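Local coordinates for protein export chaperone SatS (Mycobacterium tuberculosis H37Rv, PDB 6DNM) that acts as a chaperone for the SecA2 protein export pathway, the structure here being its C-terminal domain, at residues D19-M24 against V124-D129; F30-C35 against P41-R46; D110-V115 against V162-A167. One frame throughout, in Å; residues are numbered along the deposited sequence.

Contact 1: residues D19-M24 against V124-D129; sequences DPIQIM and VELLRD
I21 and I23 of strand 19-24 meet a single residue of helix 117-134, L126, and the contact is entirely apolar. L126's two methyl branches divide the work. CD1 of L126 lies 4.2 Å from CD1 of I21, while CD2 of L126 lies 4.1 Å from CG1 of I23 and 4.2 Å from CG2 of the same residue. The leucine thus straddles the gap between two strand residues that point to the same side of the sheet, one methyl given to each.

The directions of approach differ. L126 meets I21 at an oblique angle, chain end to chain end, but stands at about a right angle to I23 and touches both of its branches, CG1 and CG2. The torsions account for this: in L126, CG is turned opposite the backbone N (chi1 174°), which sends the fork out toward the sheet, whereas I21 holds CG1 between its N and carbonyl carbon (chi1 70°) and extends to CD1 from there.

Backbones stay well apart, the nearest CA atoms, those of I23 and L126, being 8.9 Å from each other; the contacts within 4.5 Å are all between side-chain carbons, and 104 Å² is buried in total. Two carboxylates of the helix bond to tyrosines of the sheet: E125 through OE2 to Y99 OH in strand 98-100, and D129 through OD2 to Y36 OH in strand 29-37. Y99 also packs against both I21 and L126.

With neither a hydrogen bond nor a charge pair between the segments, the chemistry is that of a hydrophobic core near the centre of the chain: helix 117-134 is seated on one face of the four-stranded sheet by methyl contacts near van der Waals distance.

Contact 2: residues F30-C35 against P41-R46; sequences FYTLRC and PIFLGR
R34 and F43 face each other as a non-hydrogen-bonded antiparallel pair, and the aliphatic part of the arginine covers one face of the ring. Its CG sits 3.8 Å from the F43 ring centroid, 16° off the normal, a CH-pi contact. With chi1 of R34 trans, CG is carried over the ring; the chain then bends at chi2 and chi3, leaving the guanidinium plane 68° from the ring plane, so the charged group does not stack. T32 CG2 reaches the ring at its edge, 4.4 Å from F43 CD1.

On the reverse face C35 pairs with I42, its SG 4.0 Å from I42 CB. Elsewhere L33 meets L44 through their CB atoms, and T32 OG1 passes L44 CB at 3.6 Å, but its hydrogen bond goes to S51 O in strand 49-52.

Backbone bonds set this register. C35 and I42 form a reciprocal pair, C35 N to I42 O at 2.9 Å and I42 N to C35 O at 2.8 Å. L44 N adds a single bond to L33 O at 2.9 Å; L33 N, buried here, has no partner in the model. CA-H...O contacts, among them R34 CA to I42 O, fill in between.

Farther out, Y133 meets F43 edge-to-face, and I21, I50 and I130 add apolar contacts to that ring. The guanidinium of R34 has D19 and D129 as distant, weak ion partners. Beyond L44 the chain turns off into strand 45-46, and L44 itself bonds through its backbone to S51.

Strand axes 4.7 Å apart at 156° and these bonds show antiparallel pairing; since strand 40-43 follows strand 29-37 after a connection of only two residues, the two form a beta hairpin at one margin of the four-stranded mixed sheet.

Contact 3: residues D110-V115 against V162-A167; sequences DGPDAV and VGKPTA
K164 does two jobs at once: it packs its CG and CE against P112 CG while its NZ forms a salt bridge with D113, the very next residue. K164 NZ donates to D113 OD1 at 2.7 Å, approaching the syn lone pair, the side on which OD2 lies. OD2 itself remains 3.4 Å from K164 NZ, so the ammonium grips one oxygen and not both. The side chains of D113 and K164 meet at about a right angle.

Before it reaches the carboxylate, the lysine passes P112. Its CE comes within 4.0 Å of P112 CG, and its CG within 4.1 Å of the same atom, the two side chains crossing at about a right angle. K164 is extended at its first two torsions (chi1 176°) and bends at chi3 (-140°); the chain passes alongside P112 CG and so brings NZ to D113. One loop thus offers an apolar ring and a charge side by side.

P165 completes the apolar half, its CD 4.4 Å from P112 CG. Y155 of helix 148-157 touches P112, K164 and P165 alike, and L152 also packs on P112. P165 O accepts a hydrogen bond from Y169 OH. The prolines are buried while the ion pair lies toward solvent, which would be expected to weaken its electrostatic worth.

G111 leaves helix 104-110 with positive phi (100°); at its backbone angles a side chain would jam against the preceding carbonyl O, which calls for glycine. Residues 112-114 then make a short 3-10 turn, in which A114 N bonds to G111 O, while G163 centres an inverse gamma turn. The motif is a 3-10 turn after a positive-phi glycine meeting the loop into helix 170-185, a contact between two interhelical loops about 25 Å from the chain centre.

How the contacts relate
Contacts 1 and 2 share one sheet and touch directly: strands 19-24 and 29-37 are neighbours, with probable hydrogen bonds I23 O to F30 N and D19 N to R34 O, both 2.8 Å. Their centres lie 9 Å apart, and D129 O also packs on F43 CE2 at 3.6 Å, so helix 117-134 reaches both. Contact 3 is remote, its centre about 24 Å from that of contact 1 and about 33 Å from that of contact 2, with no touch to either. Helix 117-134 follows 110-115 in the chain and so runs from the neighbourhood of contact 3 to the sheet.

Contact 1: residues D19-M24 against V124-D129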
ATOM      1  N   ASP A  19       1.278  10.870   3.271  1.00 15.77           N
ATOM      2  CA  ASP A  19      -0.087  10.373   3.379  1.00 15.89           C
ATOM      3  C   ASP A  19      -0.164   9.227   4.369  1.00 13.46           C
ATOM      4  O   ASP A  19       0.544   8.222   4.203  1.00 13.83           O
ATOM      5  CB  ASP A  19      -0.582   9.833   2.026  1.00 19.72           C
ATOM      6  CG  ASP A  19      -0.839  10.910   0.999  1.00 24.30           C
ATOM      7  OD1 ASP A  19      -1.154  12.059   1.365  1.00 25.85           O
ATOM      8  OD2 ASP A  19      -0.740  10.574  -0.197  1.00 27.64           O
ATOM      9  N   PRO A  20      -1.071   9.286   5.337  1.00 13.12           N
ATOM     10  CA  PRO A  20      -1.480   8.056   6.027  1.00 13.19           C
ATOM     11  C   PRO A  20      -2.245   7.166   5.065  1.00 12.51           C
ATOM     12  O   PRO A  20      -3.042   7.639   4.253  1.00 12.78           O
ATOM     13  CB  PRO A  20      -2.403   8.565   7.143  1.00 13.98           C
ATOM     14  CG  PRO A  20      -2.085  10.056   7.273  1.00 14.89           C
ATOM     15  CD  PRO A  20      -1.740  10.481   5.874  1.00 14.22           C
ATOM     16  N   ILE A  21      -1.969   5.865   5.130  1.00 11.56           N
ATOM     17  CA  ILE A  21      -2.657   4.905   4.276  1.00 11.70           C
ATOM     18  C   ILE A  21      -3.209   3.769   5.126  1.00 10.85           C
ATOM     19  O   ILE A  21      -2.726   3.496   6.227  1.00 11.51           O
ATOM     20  CB  ILE A  21      -1.779   4.357   3.121  1.00 13.04           C
ATOM     21  CG1 ILE A  21      -0.686   3.433   3.654  1.00 13.61           C
ATOM     22  CG2 ILE A  21      -1.190   5.500   2.283  1.00 13.75           C
ATOM     23  CD1 ILE A  21       0.079   2.706   2.540  1.00 15.02           C
ATOM     24  N   GLN A  22      -4.240   3.103   4.594  1.00 11.44           N
ATOM     25  CA  GLN A  22      -4.858   1.947   5.232  1.00 11.73           C
ATOM     26  C   GLN A  22      -4.711   0.751   4.307  1.00 11.11           C
ATOM     27  O   GLN A  22      -5.023   0.846   3.115  1.00 12.99           O
ATOM     28  CB  GLN A  22      -6.348   2.212   5.446  1.00 12.37           C
ATOM     29  CG  GLN A  22      -7.106   1.093   6.156  1.00 13.15           C
ATOM     30  CD  GLN A  22      -8.601   1.288   6.072  1.00 13.89           C
ATOM     31  OE1 GLN A  22      -9.163   1.334   4.978  1.00 15.39           O
ATOM     32  NE2 GLN A  22      -9.252   1.429   7.225  1.00 16.18           N
ATOM     33  N   ILE A  23      -4.246  -0.376   4.844  1.00 11.49           N
ATOM     34  CA  ILE A  23      -4.082  -1.601   4.066  1.00 12.22           C
ATOM     35  C   ILE A  23      -4.938  -2.670   4.719  1.00 12.48           C
ATOM     36  O   ILE A  23      -4.709  -3.026   5.877  1.00 14.07           O
ATOM     37  CB  ILE A  23      -2.616  -2.064   4.007  1.00 12.41           C
ATOM     38  CG1 ILE A  23      -1.704  -0.980   3.410  1.00 13.57           C
ATOM     39  CG2 ILE A  23      -2.515  -3.378   3.224  1.00 14.50           C
ATOM     40  CD1 ILE A  23      -0.206  -1.261   3.590  1.00 15.07           C
ATOM     41  N   MET A  24      -5.930  -3.172   3.998  1.00 13.12           N
ATOM     42  CA  MET A  24      -6.813  -4.200   4.526  1.00 13.09           C
ATOM     43  C   MET A  24      -6.501  -5.536   3.865  1.00 13.63           C
ATOM     44  O   MET A  24      -6.431  -5.633   2.636  1.00 14.89           O
ATOM     45  CB  MET A  24      -8.284  -3.822   4.324  1.00 14.41           C
ATOM     46  CG  MET A  24      -8.650  -2.487   4.980  1.00 16.50           C
ATOM     47  SD  MET A  24     -10.420  -2.110   4.946  1.00 18.47           S
ATOM     48  CE  MET A  24     -11.082  -3.329   6.085  1.00 19.55           C
ATOM     49  N   VAL A 124      -3.180  -2.639  -7.209  1.00 12.47           N
ATOM     50  CA  VAL A 124      -1.990  -2.630  -8.051  1.00 14.22           C
ATOM     51  C   VAL A 124      -1.160  -1.380  -7.801  1.00 13.47           C
ATOM     52  O   VAL A 124       0.072  -1.436  -7.796  1.00 14.05           O
ATOM     53  CB  VAL A 124      -2.387  -2.796  -9.529  1.00 15.17           C
ATOM     54  CG1 VAL A 124      -1.206  -2.520 -10.450  1.00 16.90           C
ATOM     55  CG2 VAL A 124      -2.913  -4.202  -9.755  1.00 16.68           C
ATOM     56  N   GLU A 125      -1.815  -0.239  -7.572  1.00 13.19           N
ATOM     57  CA  GLU A 125      -1.094   0.972  -7.195  1.00 13.74           C
ATOM     58  C   GLU A 125      -0.232   0.736  -5.955  1.00 14.12           C
ATOM     59  O   GLU A 125       0.963   1.049  -5.949  1.00 15.57           O
ATOM     60  CB  GLU A 125      -2.098   2.101  -6.970  1.00 16.00           C
ATOM     61  CG  GLU A 125      -1.501   3.385  -6.461  1.00 16.55           C
ATOM     62  CD  GLU A 125      -2.557   4.457  -6.285  1.00 17.99           C
ATOM     63  OE1 GLU A 125      -3.177   4.858  -7.295  1.00 19.78           O
ATOM     64  OE2 GLU A 125      -2.767   4.894  -5.138  1.00 19.72           O
ATOM     65  N   LEU A 126      -0.807   0.135  -4.911  1.00 13.47           N
ATOM     66  CA  LEU A 126      -0.022  -0.152  -3.708  1.00 14.09           C
ATOM     67  C   LEU A 126       1.081  -1.160  -3.996  1.00 14.12           C
ATOM     68  O   LEU A 126       2.219  -0.988  -3.547  1.00 14.25           O
ATOM     69  CB  LEU A 126      -0.930  -0.695  -2.605  1.00 15.31           C
ATOM     70  CG  LEU A 126      -0.184  -1.174  -1.355  1.00 15.06           C
ATOM     71  CD1 LEU A 126       0.442  -0.013  -0.580  1.00 16.89           C
ATOM     72  CD2 LEU A 126      -1.121  -1.980  -0.474  1.00 17.46           C
ATOM     73  N   LEU A 127       0.756  -2.227  -4.728  1.00 14.25           N
ATOM     74  CA  LEU A 127       1.740  -3.271  -5.006  1.00 15.28           C
ATOM     75  C   LEU A 127       2.959  -2.709  -5.723  1.00 15.13           C
ATOM     76  O   LEU A 127       4.101  -3.029  -5.373  1.00 15.29           O
ATOM     77  CB  LEU A 127       1.101  -4.358  -5.863  1.00 17.77           C
ATOM     78  CG  LEU A 127       0.038  -5.215  -5.201  1.00 22.18           C
ATOM     79  CD1 LEU A 127      -0.536  -6.201  -6.194  1.00 23.28           C
ATOM     80  CD2 LEU A 127       0.666  -5.924  -4.066  1.00 23.87           C
ATOM     81  N   ARG A 128       2.738  -1.881  -6.747  1.00 14.64           N
ATOM     82  CA  ARG A 128       3.863  -1.289  -7.465  1.00 15.59           C
ATOM     83  C   ARG A 128       4.693  -0.412  -6.540  1.00 15.97           C
ATOM     84  O   ARG A 128       5.928  -0.427  -6.603  1.00 16.67           O
ATOM     85  CB  ARG A 128       3.361  -0.476  -8.657  1.00 17.55           C
ATOM     86  CG  ARG A 128       2.589  -1.280  -9.674  1.00 21.95           C
ATOM     87  CD  ARG A 128       3.421  -1.545 -10.877  1.00 24.55           C
ATOM     88  NE  ARG A 128       2.626  -2.096 -11.968  1.00 24.36           N
ATOM     89  CZ  ARG A 128       3.105  -2.943 -12.867  1.00 25.04           C
ATOM     90  NH1 ARG A 128       4.373  -3.338 -12.791  1.00 25.12           N
ATOM     91  NH2 ARG A 128       2.322  -3.390 -13.837  1.00 25.16           N
ATOM     92  N   ASP A 129       4.031   0.352  -5.663  1.00 14.49           N
ATOM     93  CA  ASP A 129       4.765   1.183  -4.711  1.00 15.53           C
ATOM     94  C   ASP A 129       5.587   0.326  -3.755  1.00 15.26           C
ATOM     95  O   ASP A 129       6.732   0.663  -3.443  1.00 15.59           O
ATOM     96  CB  ASP A 129       3.791   2.049  -3.914  1.00 15.35           C
ATOM     97  CG  ASP A 129       3.322   3.278  -4.673  1.00 17.48           C
ATOM     98  OD1 ASP A 129       3.847   3.565  -5.764  1.00 18.84           O
ATOM     99  OD2 ASP A 129       2.420   3.965  -4.154  1.00 17.89           O
TER

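Contact 2: residues F30-C35 against P41-R46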
ATOM      1  N   PHE A  30      -4.135  -2.536   8.555  1.00 12.69           N
ATOM      2  CA  PHE A  30      -2.910  -1.869   8.966  1.00 12.67           C
ATOM      3  C   PHE A  30      -2.912  -0.411   8.540  1.00 13.60           C
ATOM      4  O   PHE A  30      -3.541  -0.034   7.544  1.00 13.09           O
ATOM      5  CB  PHE A  30      -1.682  -2.505   8.321  1.00 14.51           C
ATOM      6  CG  PHE A  30      -1.408  -3.897   8.782  1.00 14.53           C
ATOM      7  CD1 PHE A  30      -1.186  -4.168  10.123  1.00 15.53           C
ATOM      8  CD2 PHE A  30      -1.348  -4.937   7.871  1.00 16.22           C
ATOM      9  CE1 PHE A  30      -0.930  -5.472  10.550  1.00 15.58           C
ATOM     10  CE2 PHE A  30      -1.096  -6.231   8.291  1.00 18.08           C
ATOM     11  CZ  PHE A  30      -0.884  -6.500   9.630  1.00 17.23           C
ATOM     12  N   TYR A  31      -2.155   0.395   9.289  1.00 13.50           N
ATOM     13  CA  TYR A  31      -1.923   1.803   8.999  1.00 12.84           C
ATOM     14  C   TYR A  31      -0.427   2.051   8.899  1.00 12.24           C
ATOM     15  O   TYR A  31       0.363   1.455   9.640  1.00 13.49           O
ATOM     16  CB  TYR A  31      -2.528   2.697  10.098  1.00 13.61           C
ATOM     17  CG  TYR A  31      -4.022   2.522  10.134  1.00 13.87           C
ATOM     18  CD1 TYR A  31      -4.851   3.294   9.324  1.00 14.85           C
ATOM     19  CD2 TYR A  31      -4.608   1.520  10.918  1.00 14.69           C
ATOM     20  CE1 TYR A  31      -6.219   3.109   9.322  1.00 14.83           C
ATOM     21  CE2 TYR A  31      -5.977   1.315  10.910  1.00 15.14           C
ATOM     22  CZ  TYR A  31      -6.776   2.120  10.119  1.00 15.61           C
ATOM     23  OH  TYR A  31      -8.130   1.914  10.104  1.00 17.44           O
ATOM     24  N   THR A  32      -0.039   2.926   7.979  1.00 11.99           N
ATOM     25  CA  THR A  32       1.346   3.371   7.854  1.00 12.42           C
ATOM     26  C   THR A  32       1.338   4.707   7.123  1.00 11.33           C
ATOM     27  O   THR A  32       0.271   5.275   6.858  1.00 12.23           O
ATOM     28  CB  THR A  32       2.237   2.300   7.198  1.00 12.43           C
ATOM     29  OG1 THR A  32       3.615   2.696   7.293  1.00 14.26           O
ATOM     30  CG2 THR A  32       1.885   2.080   5.727  1.00 13.00           C
ATOM     31  N   LEU A  33       2.531   5.224   6.814  1.00 11.46           N
ATOM     32  CA  LEU A  33       2.685   6.463   6.062  1.00 11.60           C
ATOM     33  C   LEU A  33       3.434   6.190   4.766  1.00 12.85           C
ATOM     34  O   LEU A  33       4.318   5.325   4.710  1.00 13.27           O
ATOM     35  CB  LEU A  33       3.486   7.519   6.843  1.00 12.66           C
ATOM     36  CG  LEU A  33       2.970   7.904   8.233  1.00 12.55           C
ATOM     37  CD1 LEU A  33       3.893   8.926   8.881  1.00 13.00           C
ATOM     38  CD2 LEU A  33       1.546   8.449   8.163  1.00 13.01           C
ATOM     39  N   ARG A  34       3.089   6.951   3.727  1.00 13.29           N
ATOM     40  CA  ARG A  34       3.759   6.841   2.440  1.00 14.92           C
ATOM     41  C   ARG A  34       3.832   8.211   1.788  1.00 15.08           C
ATOM     42  O   ARG A  34       2.884   8.997   1.866  1.00 15.85           O
ATOM     43  CB  ARG A  34       2.987   5.901   1.514  1.00 15.79           C
ATOM     44  CG  ARG A  34       3.670   5.667   0.154  1.00 18.02           C
ATOM     45  CD  ARG A  34       2.929   6.375  -0.989  1.00 21.72           C
ATOM     46  NE  ARG A  34       1.521   6.019  -0.932  1.00 24.10           N
ATOM     47  CZ  ARG A  34       0.510   6.645  -1.526  1.00 26.80           C
ATOM     48  NH1 ARG A  34      -0.715   6.206  -1.370  1.00 25.02           N
ATOM     49  NH2 ARG A  34       0.701   7.703  -2.284  1.00 31.20           N
ATOM     50  N   CYS A  35       4.961   8.487   1.140  1.00 14.36           N
ATOM     51  CA  CYS A  35       5.119   9.697   0.347  1.00 15.57           C
ATOM     52  C   CYS A  35       5.849   9.346  -0.939  1.00 15.07           C
ATOM     53  O   CYS A  35       6.256   8.201  -1.156  1.00 15.34           O
ATOM     54  CB  CYS A  35       5.893  10.774   1.110  1.00 16.30           C
ATOM     55  SG  CYS A  35       7.616  10.362   1.382  1.00 19.03           S
ATOM     56  N   PRO A  41       8.362   6.020  -4.342  1.00 17.45           N
ATOM     57  CA  PRO A  41       7.632   5.893  -3.077  1.00 16.77           C
ATOM     58  C   PRO A  41       8.580   5.621  -1.923  1.00 16.24           C
ATOM     59  O   PRO A  41       9.494   4.800  -2.025  1.00 17.98           O
ATOM     60  CB  PRO A  41       6.708   4.696  -3.319  1.00 17.08           C
ATOM     61  CG  PRO A  41       7.421   3.886  -4.355  1.00 18.07           C
ATOM     62  CD  PRO A  41       8.192   4.847  -5.216  1.00 17.63           C
ATOM     63  N   ILE A  42       8.347   6.315  -0.816  1.00 14.73           N
ATOM     64  CA  ILE A  42       9.044   6.045   0.439  1.00 15.76           C
ATOM     65  C   ILE A  42       7.990   5.810   1.511  1.00 14.49           C
ATOM     66  O   ILE A  42       7.080   6.630   1.684  1.00 14.71           O
ATOM     67  CB  ILE A  42      10.005   7.177   0.867  1.00 17.18           C
ATOM     68  CG1 ILE A  42      10.900   7.632  -0.293  1.00 19.88           C
ATOM     69  CG2 ILE A  42      10.864   6.709   2.026  1.00 18.19           C
ATOM     70  CD1 ILE A  42      11.929   8.675   0.106  1.00 23.35           C
ATOM     71  N   PHE A  43       8.100   4.692   2.219  1.00 14.72           N
ATOM     72  CA  PHE A  43       7.173   4.365   3.292  1.00 13.18           C
ATOM     73  C   PHE A  43       7.840   4.594   4.642  1.00 13.48           C
ATOM     74  O   PHE A  43       9.064   4.674   4.758  1.00 14.83           O
ATOM     75  CB  PHE A  43       6.742   2.896   3.222  1.00 13.43           C
ATOM     76  CG  PHE A  43       5.843   2.564   2.062  1.00 13.59           C
ATOM     77  CD1 PHE A  43       4.469   2.476   2.234  1.00 14.54           C
ATOM     78  CD2 PHE A  43       6.373   2.271   0.814  1.00 13.81           C
ATOM     79  CE1 PHE A  43       3.647   2.139   1.181  1.00 14.63           C
ATOM     80  CE2 PHE A  43       5.545   1.928  -0.247  1.00 15.18           C
ATOM     81  CZ  PHE A  43       4.183   1.862  -0.060  1.00 15.62           C
ATOM     82  N   LEU A  44       7.012   4.701   5.671  1.00 13.12           N
ATOM     83  CA  LEU A  44       7.492   4.617   7.039  1.00 12.87           C
ATOM     84  C   LEU A  44       8.059   3.219   7.239  1.00 13.73           C
ATOM     85  O   LEU A  44       7.311   2.242   7.327  1.00 15.47           O
ATOM     86  CB  LEU A  44       6.331   4.891   7.990  1.00 13.88           C
ATOM     87  CG  LEU A  44       6.655   4.875   9.476  1.00 13.76           C
ATOM     88  CD1 LEU A  44       7.590   6.050   9.819  1.00 16.61           C
ATOM     89  CD2 LEU A  44       5.363   4.933  10.301  1.00 15.16           C
ATOM     90  N   GLY A  45       9.377   3.108   7.270  1.00 14.23           N
ATOM     91  CA  GLY A  45      10.013   1.807   7.297  1.00 15.01           C
ATOM     92  C   GLY A  45      11.508   1.967   7.164  1.00 16.53           C
ATOM     93  O   GLY A  45      12.038   3.080   7.133  1.00 16.96           O
ATOM     94  N   ARG A  46      12.182   0.823   7.084  1.00 16.95           N
ATOM     95  CA  ARG A  46      13.627   0.805   6.924  1.00 19.62           C
ATOM     96  C   ARG A  46      14.016  -0.483   6.220  1.00 20.21           C
ATOM     97  O   ARG A  46      13.324  -1.497   6.337  1.00 20.29           O
ATOM     98  CB  ARG A  46      14.347   0.881   8.279  1.00 23.33           C
ATOM     99  CG  ARG A  46      13.948  -0.244   9.232  1.00 28.50           C
ATOM    100  CD  ARG A  46      14.173   0.120  10.699  1.00 33.19           C
ATOM    101  NE  ARG A  46      14.022  -1.038  11.578  1.00 36.16           N
ATOM    102  CZ  ARG A  46      12.910  -1.340  12.243  1.00 38.02           C
ATOM    103  NH1 ARG A  46      12.870  -2.415  13.019  1.00 38.94           N
ATOM    104  NH2 ARG A  46      11.837  -0.568  12.135  1.00 38.21           N
TER

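Contact 3: residues D110-V115 against V162-A167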
ATOM      1  N   ASP A 110     -12.376 -17.265  -9.575  1.00 21.64           N
ATOM      2  CA  ASP A 110     -13.639 -17.256 -10.301  1.00 23.33           C
ATOM      3  C   ASP A 110     -13.561 -16.498 -11.621  1.00 23.35           C
ATOM      4  O   ASP A 110     -14.552 -16.452 -12.357  1.00 25.38           O
ATOM      5  CB  ASP A 110     -14.745 -16.663  -9.426  1.00 26.64           C
ATOM      6  CG  ASP A 110     -15.135 -17.573  -8.283  1.00 31.25           C
ATOM      7  OD1 ASP A 110     -15.021 -18.808  -8.438  1.00 33.25           O
ATOM      8  OD2 ASP A 110     -15.559 -17.049  -7.232  1.00 33.32           O
ATOM      9  N   GLY A 111     -12.414 -15.906 -11.939  1.00 22.48           N
ATOM     10  CA  GLY A 111     -12.229 -15.262 -13.213  1.00 22.34           C
ATOM     11  C   GLY A 111     -12.379 -13.760 -13.163  1.00 21.96           C
ATOM     12  O   GLY A 111     -12.746 -13.168 -12.136  1.00 21.81           O
ATOM     13  N   PRO A 112     -12.106 -13.112 -14.295  1.00 22.52           N
ATOM     14  CA  PRO A 112     -12.087 -11.642 -14.311  1.00 23.92           C
ATOM     15  C   PRO A 112     -13.398 -11.008 -13.891  1.00 25.64           C
ATOM     16  O   PRO A 112     -13.379  -9.945 -13.262  1.00 24.91           O
ATOM     17  CB  PRO A 112     -11.721 -11.298 -15.763  1.00 24.53           C
ATOM     18  CG  PRO A 112     -11.988 -12.544 -16.543  1.00 24.11           C
ATOM     19  CD  PRO A 112     -11.796 -13.696 -15.611  1.00 23.36           C
ATOM     20  N   ASP A 113     -14.538 -11.627 -14.199  1.00 27.24           N
ATOM     21  CA  ASP A 113     -15.813 -10.991 -13.881  1.00 30.22           C
ATOM     22  C   ASP A 113     -16.118 -10.986 -12.388  1.00 28.68           C
ATOM     23  O   ASP A 113     -16.994 -10.229 -11.952  1.00 29.97           O
ATOM     24  CB  ASP A 113     -16.952 -11.627 -14.680  1.00 34.30           C
ATOM     25  CG  ASP A 113     -16.657 -11.683 -16.168  1.00 37.24           C
ATOM     26  OD1 ASP A 113     -17.095 -12.647 -16.831  1.00 39.77           O
ATOM     27  OD2 ASP A 113     -15.983 -10.761 -16.674  1.00 38.08           O
ATOM     28  N   ALA A 114     -15.419 -11.801 -11.597  1.00 26.18           N
ATOM     29  CA  ALA A 114     -15.566 -11.780 -10.148  1.00 25.23           C
ATOM     30  C   ALA A 114     -14.685 -10.738  -9.473  1.00 23.37           C
ATOM     31  O   ALA A 114     -14.869 -10.472  -8.278  1.00 24.09           O
ATOM     32  CB  ALA A 114     -15.247 -13.156  -9.556  1.00 26.12           C
ATOM     33  N   VAL A 115     -13.738 -10.149 -10.196  1.00 21.79           N
ATOM     34  CA  VAL A 115     -12.791  -9.198  -9.622  1.00 20.57           C
ATOM     35  C   VAL A 115     -13.344  -7.789  -9.773  1.00 20.76           C
ATOM     36  O   VAL A 115     -13.719  -7.371 -10.876  1.00 23.46           O
ATOM     37  CB  VAL A 115     -11.418  -9.309 -10.301  1.00 19.09           C
ATOM     38  CG1 VAL A 115     -10.464  -8.307  -9.670  1.00 19.29           C
ATOM     39  CG2 VAL A 115     -10.883 -10.727 -10.197  1.00 19.22           C
ATOM     40  N   VAL A 162     -10.930  -7.006 -25.146  1.00 20.03           N
ATOM     41  CA  VAL A 162     -11.728  -8.185 -25.456  1.00 21.92           C
ATOM     42  C   VAL A 162     -10.915  -9.470 -25.356  1.00 24.08           C
ATOM     43  O   VAL A 162     -11.399 -10.536 -25.743  1.00 26.31           O
ATOM     44  CB  VAL A 162     -12.436  -8.065 -26.819  1.00 23.07           C
ATOM     45  CG1 VAL A 162     -13.575  -7.072 -26.727  1.00 23.34           C
ATOM     46  CG2 VAL A 162     -11.447  -7.657 -27.905  1.00 23.11           C
ATOM     47  N   GLY A 163      -9.688  -9.398 -24.856  1.00 26.12           N
ATOM     48  CA  GLY A 163      -8.880 -10.592 -24.709  1.00 27.98           C
ATOM     49  C   GLY A 163      -9.139 -11.284 -23.388  1.00 29.22           C
ATOM     50  O   GLY A 163      -8.272 -11.296 -22.508  1.00 30.54           O
ATOM     51  N   LYS A 164     -10.325 -11.859 -23.231  1.00 29.33           N
ATOM     52  CA  LYS A 164     -10.731 -12.369 -21.922  1.00 27.73           C
ATOM     53  C   LYS A 164     -10.028 -13.684 -21.599  1.00 24.70           C
ATOM     54  O   LYS A 164     -10.170 -14.657 -22.351  1.00 25.84           O
ATOM     55  CB  LYS A 164     -12.242 -12.552 -21.856  1.00 29.94           C
ATOM     56  CG  LYS A 164     -12.719 -13.167 -20.551  1.00 31.84           C
ATOM     57  CD  LYS A 164     -14.212 -13.434 -20.568  1.00 33.77           C
ATOM     58  CE  LYS A 164     -14.850 -13.106 -19.232  1.00 35.97           C
ATOM     59  NZ  LYS A 164     -16.290 -12.744 -19.393  1.00 37.43           N
ATOM     60  N   PRO A 165      -9.274 -13.755 -20.509  1.00 21.69           N
ATOM     61  CA  PRO A 165      -8.683 -15.037 -20.105  1.00 20.28           C
ATOM     62  C   PRO A 165      -9.779 -16.042 -19.803  1.00 20.22           C
ATOM     63  O   PRO A 165     -10.834 -15.692 -19.271  1.00 20.26           O
ATOM     64  CB  PRO A 165      -7.904 -14.673 -18.834  1.00 21.54           C
ATOM     65  CG  PRO A 165      -7.649 -13.214 -18.946  1.00 22.28           C
ATOM     66  CD  PRO A 165      -8.856 -12.649 -19.632  1.00 22.44           C
ATOM     67  N   THR A 166      -9.522 -17.299 -20.148  1.00 20.98           N
ATOM     68  CA  THR A 166     -10.528 -18.347 -20.080  1.00 21.37           C
ATOM     69  C   THR A 166     -10.219 -19.328 -18.952  1.00 19.29           C
ATOM     70  O   THR A 166      -9.058 -19.562 -18.601  1.00 18.88           O
ATOM     71  CB  THR A 166     -10.620 -19.093 -21.417  1.00 24.10           C
ATOM     72  OG1 THR A 166      -9.303 -19.415 -21.874  1.00 26.56           O
ATOM     73  CG2 THR A 166     -11.289 -18.208 -22.461  1.00 25.77           C
ATOM     74  N   ALA A 167     -11.278 -19.904 -18.388  1.00 18.85           N
ATOM     75  CA  ALA A 167     -11.149 -20.797 -17.247  1.00 18.63           C
ATOM     76  C   ALA A 167     -10.393 -22.070 -17.632  1.00 17.98           C
ATOM     77  O   ALA A 167     -10.422 -22.496 -18.792  1.00 19.79           O
ATOM     78  CB  ALA A 167     -12.536 -21.185 -16.746  1.00 19.51           C
TER